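Sialidase B (Streptococcus pneumoniae TIGR4, PDB 4XIO) catalyses the hydrolysis of alpha-2,3, alpha-2,6 and alpha-2,8 linkages of terminal sialic acid in oligosaccharides, glycoproteins and glycolipids. Local coordinates at residues Q202-R207 against L267-R272; K236-T241 against A257-D262; S28-T33 against I139-G144; D368-L373 against Q435-P440. The protein carries 1 engineered substitution. All blocks are in the same frame, centred on the assembly; numbering follows the deposited sequence. Where two conformers were deposited one is given.

Interaction 1: Q202-R207 against L267-R272; sequences QANYFR and LVYWPR
The phenol oxygen of Y205 is held by two groups. It accepts a bond from the backbone of the other segment, W270 N to Y205 OH, 2.8 Å and fairly straight at 161°. It also donates to a water 2.9 Å from Y205 OH, and that water donates to W270 O. W270 N is thus tied to the hydroxyl directly, and W270 O through the water. Y205 stands at the start of strand 205-207 in the sialidase beta-propeller. The next two residues, F206 and R207, open the FRIP motif of bacterial sialidases. R207, a substrate-binding arginine by similarity, forms a salt bridge with E631.

W270 N approaches the Y205 ring at its edge. The CB of W270 lies 4.1 Å from Y205 CZ, while its indole leads away to bond S279. N204 has CG anti to its backbone N (chi1 -159°), which carries the amide over to the loop 267-272. Its ND2 donates to V268 O at 3.0 Å, from above that carbonyl plane. The same nitrogen lies over one face of the Y269 ring, and the amide and ring planes are 74° apart. N204 OD1 is bonded to S197. L267 lays its CD2 against the amide, 3.6 Å from N204 CG. A second water accepts from both N204 N and V268 N, at 3.0 Å and 3.1 Å.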
# COMPACT_ATOMS: atom_id res chain seq x y z
N GLN A 202 -11.87 -5.72 6.11
CA GLN A 202 -12.70 -4.53 6.38
C GLN A 202 -11.87 -3.24 6.49
O GLN A 202 -12.37 -2.22 6.97
CB GLN A 202 -13.62 -4.72 7.59
CG GLN A 202 -14.79 -5.69 7.32
CD GLN A 202 -15.74 -5.15 6.27
OE1 GLN A 202 -16.50 -4.21 6.52
NE2 GLN A 202 -15.70 -5.74 5.07
N ALA A 203 -10.62 -3.28 6.02
CA ALA A 203 -9.83 -2.05 5.87
C ALA A 203 -10.14 -1.41 4.52
O ALA A 203 -10.28 -2.10 3.52
CB ALA A 203 -8.35 -2.34 5.98
N ASN A 204 -10.26 -0.09 4.49
CA ASN A 204 -10.52 0.60 3.23
C ASN A 204 -9.22 0.96 2.50
O ASN A 204 -9.25 1.42 1.35
CB ASN A 204 -11.34 1.87 3.49
CG ASN A 204 -12.08 2.37 2.26
OD1 ASN A 204 -12.36 1.60 1.32
ND2 ASN A 204 -12.41 3.66 2.26
N TYR A 205 -8.08 0.74 3.17
CA TYR A 205 -6.76 1.11 2.62
C TYR A 205 -5.74 0.01 2.83
O TYR A 205 -5.86 -0.77 3.78
CB TYR A 205 -6.26 2.42 3.27
CG TYR A 205 -7.33 3.47 3.17
CD1 TYR A 205 -7.53 4.17 1.99
CD2 TYR A 205 -8.21 3.69 4.23
CE1 TYR A 205 -8.57 5.11 1.88
CE2 TYR A 205 -9.23 4.62 4.14
CZ TYR A 205 -9.40 5.32 2.97
OH TYR A 205 -10.43 6.23 2.88
N PHE A 206 -4.76 -0.06 1.93
CA PHE A 206 -3.69 -1.03 2.03
C PHE A 206 -2.37 -0.40 1.61
O PHE A 206 -2.34 0.49 0.75
CB PHE A 206 -3.97 -2.26 1.14
CG PHE A 206 -5.24 -2.95 1.49
CD1 PHE A 206 -5.27 -3.93 2.47
CD2 PHE A 206 -6.42 -2.61 0.84
CE1 PHE A 206 -6.46 -4.56 2.80
CE2 PHE A 206 -7.62 -3.23 1.17
CZ PHE A 206 -7.63 -4.22 2.16
N ARG A 207 -1.30 -0.84 2.25
CA ARG A 207 0.04 -0.40 1.87
C ARG A 207 1.04 -1.51 2.19
O ARG A 207 0.71 -2.45 2.92
CB ARG A 207 0.44 0.89 2.62
CG ARG A 207 0.01 2.21 1.92
CD ARG A 207 0.97 3.38 2.27
NE ARG A 207 2.33 3.11 1.78
CZ ARG A 207 3.42 3.76 2.19
NH1 ARG A 207 3.32 4.74 3.09
NH2 ARG A 207 4.61 3.44 1.71
N LEU A 267 -14.42 0.01 8.06
CA LEU A 267 -14.18 0.49 6.71
C LEU A 267 -14.66 1.94 6.68
O LEU A 267 -15.86 2.22 6.76
CB LEU A 267 -14.95 -0.37 5.72
CG LEU A 267 -14.51 -0.33 4.26
CD1 LEU A 267 -14.99 -1.60 3.59
CD2 LEU A 267 -15.07 0.90 3.56
N VAL A 268 -13.71 2.86 6.60
CA VAL A 268 -14.00 4.28 6.72
C VAL A 268 -13.52 5.04 5.50
O VAL A 268 -12.43 4.79 5.01
CB VAL A 268 -13.32 4.88 7.96
CG1 VAL A 268 -13.75 6.35 8.16
CG2 VAL A 268 -13.65 4.06 9.19
N TYR A 269 -14.34 5.95 4.98
CA TYR A 269 -13.88 6.83 3.91
C TYR A 269 -13.19 8.02 4.55
O TYR A 269 -13.84 8.96 5.02
CB TYR A 269 -15.07 7.25 3.03
CG TYR A 269 -15.65 6.04 2.34
CD1 TYR A 269 -15.16 5.61 1.11
CD2 TYR A 269 -16.66 5.29 2.94
CE1 TYR A 269 -15.67 4.48 0.49
CE2 TYR A 269 -17.17 4.16 2.33
CZ TYR A 269 -16.68 3.76 1.11
OH TYR A 269 -17.19 2.63 0.51
N TRP A 270 -11.86 7.97 4.60
CA TRP A 270 -11.07 8.98 5.31
C TRP A 270 -11.11 10.30 4.55
O TRP A 270 -11.01 10.31 3.31
CB TRP A 270 -9.62 8.52 5.47
CG TRP A 270 -9.03 8.87 6.81
CD1 TRP A 270 -8.08 9.82 7.07
CD2 TRP A 270 -9.36 8.27 8.07
NE1 TRP A 270 -7.81 9.85 8.42
CE2 TRP A 270 -8.58 8.90 9.06
CE3 TRP A 270 -10.25 7.26 8.47
CZ2 TRP A 270 -8.65 8.56 10.41
CZ3 TRP A 270 -10.33 6.92 9.81
CH2 TRP A 270 -9.54 7.57 10.77
N PRO A 271 -11.22 11.43 5.27
CA PRO A 271 -11.32 12.73 4.60
C PRO A 271 -10.05 13.09 3.85
O PRO A 271 -8.94 12.82 4.33
CB PRO A 271 -11.54 13.72 5.77
CG PRO A 271 -11.05 13.01 6.98
CD PRO A 271 -11.32 11.54 6.74
N ARG A 272 -10.21 13.71 2.68
CA ARG A 272 -9.06 14.03 1.82
C ARG A 272 -8.85 15.53 1.69
O ARG A 272 -7.92 15.99 1.01
CB ARG A 272 -9.22 13.36 0.44
CG ARG A 272 -9.55 11.85 0.48
CD ARG A 272 -9.29 11.15 -0.87
NE ARG A 272 -7.87 11.24 -1.15
CZ ARG A 272 -7.32 12.10 -1.99
NH1 ARG A 272 -8.07 12.89 -2.74
NH2 ARG A 272 -5.99 12.15 -2.10
O HOH W 1 -10.85 1.62 6.85
O HOH W 2 -10.49 8.67 1.32

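Interaction 2: K236-T241 against A257-D262; sequences KINIAT and AMKFND
I239 and M258 lie side by side and point the same way, on one face of the sheet. They meet near their roots, with I239 CG1 4.1 Å from M258 CB. Beyond CG the methionine runs extended and leaves the isoleucine. The next pair, N238 and K259, also lies side by side, pointing the same way. Here the K259 CB rests 3.7 Å from N238 OD1. The same oxygen accepts a hydrogen bond from F260 N at 3.3 Å, with the donor 39° out of the carbonyl plane of the amide. The other end of the amide, ND2, is bonded to E265 and Y227.

Beside the I239/M258 pair the backbone makes a classic beta bulge, where the chain leaves strand 255-256, beside strand 237-244 of the propeller sheet. A257 and M258 both face I239. I239 O accepts a bond from A257 N at 2.8 Å and a weak one from M258 N, and I239 N donates to M258 O at 2.9 Å. A257 also sets its CB 3.8 Å from T241 CG2.

K236 reaches across from the far end. Its chain is extended and bends only at the last torsion (chi4 59°), which turns NZ to F260 O for a weak bond. K236 NZ and K259 NZ both form salt bridges with E265 OE1. A water joins K236 NZ to D262 OD1, 2.7 Å from the carboxylate oxygen.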
# COMPACT_ATOMS: atom_id res chain seq x y z
N LYS A 236 -4.63 2.57 13.26
CA LYS A 236 -4.98 1.15 13.37
C LYS A 236 -4.57 0.46 12.08
O LYS A 236 -5.03 0.83 11.00
CB LYS A 236 -6.49 0.93 13.57
CG LYS A 236 -6.80 -0.57 13.65
CD LYS A 236 -8.27 -0.89 13.85
CE LYS A 236 -8.50 -2.41 13.77
NZ LYS A 236 -7.73 -3.17 14.80
N ILE A 237 -3.70 -0.54 12.21
CA ILE A 237 -3.25 -1.37 11.08
C ILE A 237 -3.10 -2.81 11.57
O ILE A 237 -2.58 -3.05 12.67
CB ILE A 237 -1.88 -0.87 10.51
CG1 ILE A 237 -1.93 0.62 10.14
CG2 ILE A 237 -1.46 -1.70 9.30
CD1 ILE A 237 -0.53 1.25 9.87
N ASN A 238 -3.57 -3.77 10.77
CA ASN A 238 -3.32 -5.19 11.01
C ASN A 238 -2.48 -5.73 9.85
O ASN A 238 -2.40 -5.09 8.81
CB ASN A 238 -4.65 -5.99 11.05
CG ASN A 238 -5.52 -5.63 12.23
OD1 ASN A 238 -5.01 -5.34 13.31
ND2 ASN A 238 -6.84 -5.67 12.04
N ILE A 239 -1.83 -6.88 10.03
CA ILE A 239 -1.18 -7.54 8.90
C ILE A 239 -2.10 -8.61 8.36
O ILE A 239 -2.56 -9.48 9.12
CB ILE A 239 0.16 -8.21 9.30
CG1 ILE A 239 1.10 -7.19 9.98
CG2 ILE A 239 0.81 -8.87 8.07
CD1 ILE A 239 1.41 -5.93 9.15
N ALA A 240 -2.36 -8.58 7.06
CA ALA A 240 -3.25 -9.57 6.44
C ALA A 240 -2.48 -10.39 5.41
O ALA A 240 -1.47 -9.92 4.87
CB ALA A 240 -4.43 -8.88 5.78
N THR A 241 -2.95 -11.60 5.11
CA THR A 241 -2.31 -12.44 4.11
C THR A 241 -3.34 -13.07 3.18
O THR A 241 -4.51 -13.20 3.53
CB THR A 241 -1.45 -13.56 4.76
OG1 THR A 241 -2.30 -14.42 5.53
CG2 THR A 241 -0.38 -12.98 5.67
N ALA A 257 -2.67 -12.20 9.85
CA ALA A 257 -1.48 -12.82 10.43
C ALA A 257 -1.16 -12.20 11.78
O ALA A 257 -0.63 -12.87 12.66
CB ALA A 257 -0.29 -12.67 9.49
N MET A 258 -1.45 -10.90 11.92
CA MET A 258 -1.26 -10.21 13.19
C MET A 258 -2.35 -9.18 13.33
O MET A 258 -2.56 -8.38 12.43
CB MET A 258 0.11 -9.51 13.25
CG MET A 258 1.32 -10.46 13.31
SD MET A 258 2.85 -9.55 13.59
CE MET A 258 4.07 -10.85 13.36
N LYS A 259 -3.06 -9.20 14.45
CA LYS A 259 -4.19 -8.29 14.62
C LYS A 259 -4.35 -7.87 16.08
O LYS A 259 -4.04 -8.65 17.00
CB LYS A 259 -5.49 -8.95 14.10
CG LYS A 259 -6.33 -9.62 15.17
CD LYS A 259 -7.72 -9.99 14.64
CE LYS A 259 -8.51 -8.78 14.20
NZ LYS A 259 -9.25 -8.08 15.32
N PHE A 260 -4.82 -6.65 16.29
CA PHE A 260 -5.16 -6.17 17.63
C PHE A 260 -6.67 -5.87 17.64
O PHE A 260 -7.26 -5.63 16.58
CB PHE A 260 -4.39 -4.88 17.97
CG PHE A 260 -2.98 -5.10 18.46
CD1 PHE A 260 -2.70 -6.00 19.48
CD2 PHE A 260 -1.92 -4.39 17.89
CE1 PHE A 260 -1.38 -6.18 19.94
CE2 PHE A 260 -0.62 -4.56 18.34
CZ PHE A 260 -0.34 -5.46 19.36
N ASN A 261 -7.28 -5.89 18.82
CA ASN A 261 -8.73 -5.76 18.94
C ASN A 261 -9.15 -4.51 19.72
O ASN A 261 -10.34 -4.35 20.02
CB ASN A 261 -9.33 -6.98 19.66
CG ASN A 261 -8.85 -8.30 19.11
OD1 ASN A 261 -8.90 -8.54 17.90
ND2 ASN A 261 -8.38 -9.18 19.99
N ASP A 262 -8.19 -3.66 20.07
CA ASP A 262 -8.50 -2.52 20.93
C ASP A 262 -9.38 -1.49 20.22
O ASP A 262 -10.14 -0.76 20.87
CB ASP A 262 -7.24 -1.86 21.52
CG ASP A 262 -6.14 -1.59 20.49
OD1 ASP A 262 -5.90 -2.43 19.60
OD2 ASP A 262 -5.49 -0.52 20.60
O HOH W 3 -6.80 -1.77 17.19

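Interaction 3: S28-T33 against I139-G144; sequences SGESQT and ISNING
The carboxylate of E30 and the amide of N141 are set nearly at right angles, their planes 83° apart. Their nearest atoms, E30 OE2 and N141 ND2, are 3.9 Å apart. A water fills the step between them, donating to E30 OE2 at 2.7 Å and accepting from N141 ND2. The other flat group is the amide of Q32. In its plane, NE2 donates to G29 O within the same segment, at 166°. The donor sits above the carbonyl plane of G29. The same NE2 is also bonded to N174. Q32 is bent at chi2 (83°), which folds the amide back over its own loop. I139 packs along the Q32 side chain, with CG1 3.9 Å from Q32 OE1 and CD1 4.0 Å from Q32 CB.

The contact belongs to the N-terminal domain, a concanavalin-like beta sandwich. Segment 28-33 leads into strand 32-39 of one sheet. Segment 139-144 lies in the loop that passes from strand 126-132 of that sheet to strand 147-150 of the other.

Water does most of the joining. Q32 OE1 accepts from two waters, at 2.7 Å and 2.8 Å. The first also accepts from S140 N at 2.9 Å. The second donates to E30 O and accepts from I139 N, 3.2 Å away.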
# COMPACT_ATOMS: atom_id res chain seq x y z
N SER A 28 -32.35 14.04 -21.14
CA SER A 28 -33.61 14.37 -20.47
C SER A 28 -33.62 13.83 -19.05
O SER A 28 -32.99 12.80 -18.75
CB SER A 28 -34.81 13.85 -21.28
OG SER A 28 -34.71 12.46 -21.55
N GLY A 29 -34.33 14.53 -18.16
CA GLY A 29 -34.36 14.12 -16.76
C GLY A 29 -33.10 14.56 -16.04
O GLY A 29 -32.16 15.06 -16.66
N GLU A 30 -33.06 14.36 -14.73
CA GLU A 30 -32.00 14.96 -13.92
C GLU A 30 -30.84 14.02 -13.58
O GLU A 30 -29.85 14.44 -12.96
CB GLU A 30 -32.60 15.55 -12.65
CG GLU A 30 -33.56 16.71 -12.94
CD GLU A 30 -33.95 17.47 -11.68
OE1 GLU A 30 -33.90 16.88 -10.58
OE2 GLU A 30 -34.31 18.66 -11.80
N SER A 31 -30.98 12.75 -13.96
CA SER A 31 -29.96 11.75 -13.64
C SER A 31 -29.35 11.17 -14.92
O SER A 31 -30.07 10.90 -15.88
CB SER A 31 -30.56 10.62 -12.79
OG SER A 31 -30.93 11.09 -11.51
N GLN A 32 -28.03 10.99 -14.92
CA GLN A 32 -27.33 10.49 -16.10
C GLN A 32 -26.18 9.59 -15.71
O GLN A 32 -25.61 9.73 -14.63
CB GLN A 32 -26.80 11.66 -16.95
CG GLN A 32 -27.77 12.18 -18.03
CD GLN A 32 -28.80 13.17 -17.49
OE1 GLN A 32 -28.56 13.88 -16.51
NE2 GLN A 32 -29.96 13.23 -18.14
N THR A 33 -25.85 8.66 -16.61
CA THR A 33 -24.65 7.84 -16.44
C THR A 33 -23.84 7.92 -17.72
O THR A 33 -24.40 7.85 -18.81
CB THR A 33 -25.01 6.39 -16.16
OG1 THR A 33 -25.71 6.31 -14.91
CG2 THR A 33 -23.76 5.50 -16.10
N ILE A 139 -26.24 17.39 -14.86
CA ILE A 139 -25.21 17.80 -15.81
C ILE A 139 -25.76 18.50 -17.06
O ILE A 139 -25.05 19.26 -17.71
CB ILE A 139 -24.26 16.65 -16.21
CG1 ILE A 139 -25.02 15.53 -16.93
CG2 ILE A 139 -23.54 16.12 -14.98
CD1 ILE A 139 -24.10 14.52 -17.59
N SER A 140 -27.03 18.25 -17.39
CA SER A 140 -27.63 18.94 -18.54
C SER A 140 -28.53 20.12 -18.14
O SER A 140 -29.22 20.70 -18.98
CB SER A 140 -28.36 17.97 -19.47
OG SER A 140 -29.38 17.26 -18.80
N ASN A 141 -28.50 20.48 -16.85
CA ASN A 141 -29.24 21.66 -16.39
C ASN A 141 -28.35 22.89 -16.29
O ASN A 141 -28.75 23.91 -15.74
CB ASN A 141 -29.90 21.39 -15.04
CG ASN A 141 -31.27 20.77 -15.17
OD1 ASN A 141 -31.62 20.21 -16.22
ND2 ASN A 141 -32.07 20.87 -14.11
N ILE A 142 -27.14 22.78 -16.82
CA ILE A 142 -26.24 23.92 -16.90
C ILE A 142 -26.85 24.91 -17.90
O ILE A 142 -27.20 24.54 -19.02
CB ILE A 142 -24.82 23.47 -17.29
CG1 ILE A 142 -24.19 22.71 -16.13
CG2 ILE A 142 -23.94 24.65 -17.69
CD1 ILE A 142 -22.95 21.90 -16.52
N ASN A 143 -26.97 26.17 -17.48
CA ASN A 143 -27.61 27.21 -18.28
C ASN A 143 -26.99 27.41 -19.66
O ASN A 143 -25.81 27.75 -19.78
CB ASN A 143 -27.60 28.53 -17.51
CG ASN A 143 -28.29 29.66 -18.25
OD1 ASN A 143 -29.36 29.47 -18.84
ND2 ASN A 143 -27.69 30.84 -18.23
N GLY A 144 -27.78 27.20 -20.71
CA GLY A 144 -27.36 27.48 -22.07
C GLY A 144 -26.41 26.49 -22.73
O GLY A 144 -25.73 26.84 -23.70
O HOH W 4 -29.18 16.52 -16.51
O HOH W 5 -27.35 14.49 -14.06
O HOH W 6 -34.58 19.65 -14.31

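Interaction 4: D368-L373 against Q435-P440; sequences DKYEVL and QFKLLP
Y370 sends its CB toward segment 435-440. CG lies anti to the carbonyl carbon (chi1 -70°), and the ring then extends across the contact. On one side of the ring, CD2 meets F436 CE1 at 3.6 Å. CE2 meets the same carbon and also F436 O, which lies at the ring edge, in its plane. The two aromatic planes are nearly parallel, 8° apart, but slid so far that the rings barely overlap. Their centroids are 5.2 Å apart. On the other side, CE1 touches L438 CD1 at 3.7 Å. CZ packs on L438 CG at 3.6 Å. At the tip, Y370 OH accepts a bond from L438 N, 3.0 Å long and 165° at the hydrogen.

A water donates to both D368 O and F436 O, 2.8 Å from D368 O. F436 also meets F287 of strand 286-294 edge to face.

The contact joins two parts of the fold. Y370 sits between strands 360-366 and 372-374 of an antiparallel sheet separate from the propeller blades. Strand 437-438 is an outermost strand of a propeller sheet and pairs with strand 420-426. BNR repeat 2, residues 424-435, runs from the end of strand 420-426 through the turn toward strand 437-438; it is the Asp-box typical of sialidase propellers.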
# COMPACT_ATOMS: atom_id res chain seq x y z
N ASP A 368 -0.14 -16.08 26.41
CA ASP A 368 0.17 -16.29 25.01
C ASP A 368 0.03 -15.06 24.14
O ASP A 368 0.92 -14.72 23.35
CB ASP A 368 -0.88 -17.30 24.51
CG ASP A 368 -0.31 -18.31 23.58
OD1 ASP A 368 0.85 -18.72 23.78
OD2 ASP A 368 -1.05 -18.70 22.64
N LYS A 369 -1.12 -14.42 24.26
CA LYS A 369 -1.53 -13.37 23.35
C LYS A 369 -1.25 -11.98 23.90
O LYS A 369 -1.81 -11.00 23.41
CB LYS A 369 -3.02 -13.50 23.07
CG LYS A 369 -3.46 -14.88 22.62
CD LYS A 369 -4.91 -14.83 22.16
CE LYS A 369 -5.65 -16.13 22.43
NZ LYS A 369 -7.08 -16.02 22.02
N TYR A 370 -0.38 -11.92 24.91
CA TYR A 370 -0.01 -10.67 25.57
C TYR A 370 -1.20 -10.04 26.27
O TYR A 370 -1.26 -8.82 26.46
CB TYR A 370 0.68 -9.69 24.60
CG TYR A 370 2.05 -10.18 24.23
CD1 TYR A 370 3.16 -9.90 25.02
CD2 TYR A 370 2.23 -10.99 23.11
CE1 TYR A 370 4.42 -10.39 24.69
CE2 TYR A 370 3.47 -11.48 22.77
CZ TYR A 370 4.56 -11.18 23.56
OH TYR A 370 5.80 -11.67 23.21
N GLU A 371 -2.12 -10.90 26.70
CA GLU A 371 -3.30 -10.49 27.45
C GLU A 371 -3.07 -10.66 28.96
O GLU A 371 -2.32 -11.55 29.40
CB GLU A 371 -4.52 -11.26 26.98
CG GLU A 371 -4.80 -11.03 25.49
CD GLU A 371 -5.77 -12.04 24.88
OE1 GLU A 371 -6.09 -13.05 25.55
OE2 GLU A 371 -6.21 -11.80 23.73
N VAL A 372 -3.72 -9.80 29.74
CA VAL A 372 -3.52 -9.74 31.18
C VAL A 372 -4.56 -10.59 31.91
O VAL A 372 -5.76 -10.44 31.67
CB VAL A 372 -3.66 -8.31 31.69
CG1 VAL A 372 -3.35 -8.23 33.19
CG2 VAL A 372 -2.74 -7.38 30.89
N LEU A 373 -4.09 -11.49 32.77
CA LEU A 373 -4.98 -12.27 33.63
C LEU A 373 -4.71 -11.87 35.08
O LEU A 373 -3.58 -11.53 35.43
CB LEU A 373 -4.74 -13.77 33.45
CG LEU A 373 -4.52 -14.29 32.03
CD1 LEU A 373 -4.22 -15.78 32.05
CD2 LEU A 373 -5.72 -14.02 31.17
N GLN A 435 -0.18 -17.22 17.25
CA GLN A 435 -0.10 -15.95 17.98
C GLN A 435 1.34 -15.45 17.91
O GLN A 435 2.30 -16.23 18.00
CB GLN A 435 -0.58 -16.12 19.42
CG GLN A 435 -0.04 -15.11 20.42
CD GLN A 435 -0.40 -13.67 20.10
OE1 GLN A 435 -1.41 -13.38 19.46
NE2 GLN A 435 0.44 -12.75 20.56
N PHE A 436 1.51 -14.14 17.73
CA PHE A 436 2.85 -13.58 17.53
C PHE A 436 3.72 -13.65 18.79
O PHE A 436 3.21 -13.67 19.92
CB PHE A 436 2.78 -12.15 16.98
CG PHE A 436 2.33 -11.12 17.99
CD1 PHE A 436 3.25 -10.56 18.88
CD2 PHE A 436 1.02 -10.69 18.02
CE1 PHE A 436 2.85 -9.61 19.80
CE2 PHE A 436 0.61 -9.73 18.94
CZ PHE A 436 1.53 -9.19 19.83
N LYS A 437 5.04 -13.67 18.60
CA LYS A 437 5.96 -13.62 19.72
C LYS A 437 6.90 -12.45 19.49
O LYS A 437 7.36 -12.24 18.37
CB LYS A 437 6.77 -14.91 19.79
CG LYS A 437 7.42 -15.11 21.15
CD LYS A 437 8.31 -16.33 21.19
CE LYS A 437 9.22 -16.26 22.41
NZ LYS A 437 8.48 -15.77 23.61
N LEU A 438 7.18 -11.67 20.54
CA LEU A 438 8.12 -10.55 20.40
C LEU A 438 9.53 -11.09 20.24
O LEU A 438 9.92 -12.05 20.93
CB LEU A 438 8.06 -9.62 21.61
CG LEU A 438 6.75 -8.86 21.83
CD1 LEU A 438 6.81 -8.03 23.12
CD2 LEU A 438 6.40 -7.99 20.62
N LEU A 439 10.31 -10.49 19.34
CA LEU A 439 11.74 -10.80 19.26
C LEU A 439 12.47 -10.05 20.38
O LEU A 439 12.00 -9.01 20.84
CB LEU A 439 12.33 -10.42 17.89
CG LEU A 439 11.87 -11.21 16.66
CD1 LEU A 439 12.91 -11.12 15.55
CD2 LEU A 439 11.57 -12.64 17.00
N PRO A 440 13.62 -10.59 20.82
CA PRO A 440 14.39 -9.91 21.87
C PRO A 440 15.05 -8.63 21.34
O PRO A 440 15.13 -8.43 20.13
CB PRO A 440 15.47 -10.94 22.22
CG PRO A 440 15.63 -11.76 21.00
CD PRO A 440 14.24 -11.85 20.41
O HOH W 7 3.34 -15.43 22.23
O HOH W 8 -2.38 -10.71 20.72

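Overall arrangement
Interactions 1, 2 and 4 involve the propeller, while interaction 3 lies in the N-terminal domain, with its centre about 59 Å from that of interaction 4. Interactions 1 and 2 reach the same sheet, their centres about 14 Å apart, and do not touch. Interaction 1 holds R207, and the side chain of its Y205 is about 10 Å from that of D232, the proton acceptor by similarity. The side chain of I239 in interaction 2 is about 9 Å from that of R207. Interactions 2 and 4 do touch: M258 CE packs on F436 CB at 4.1 Å and F260 CE1 on F436 CZ at 4.2 Å. Interactions 3 and 4 are away from the annotated sites.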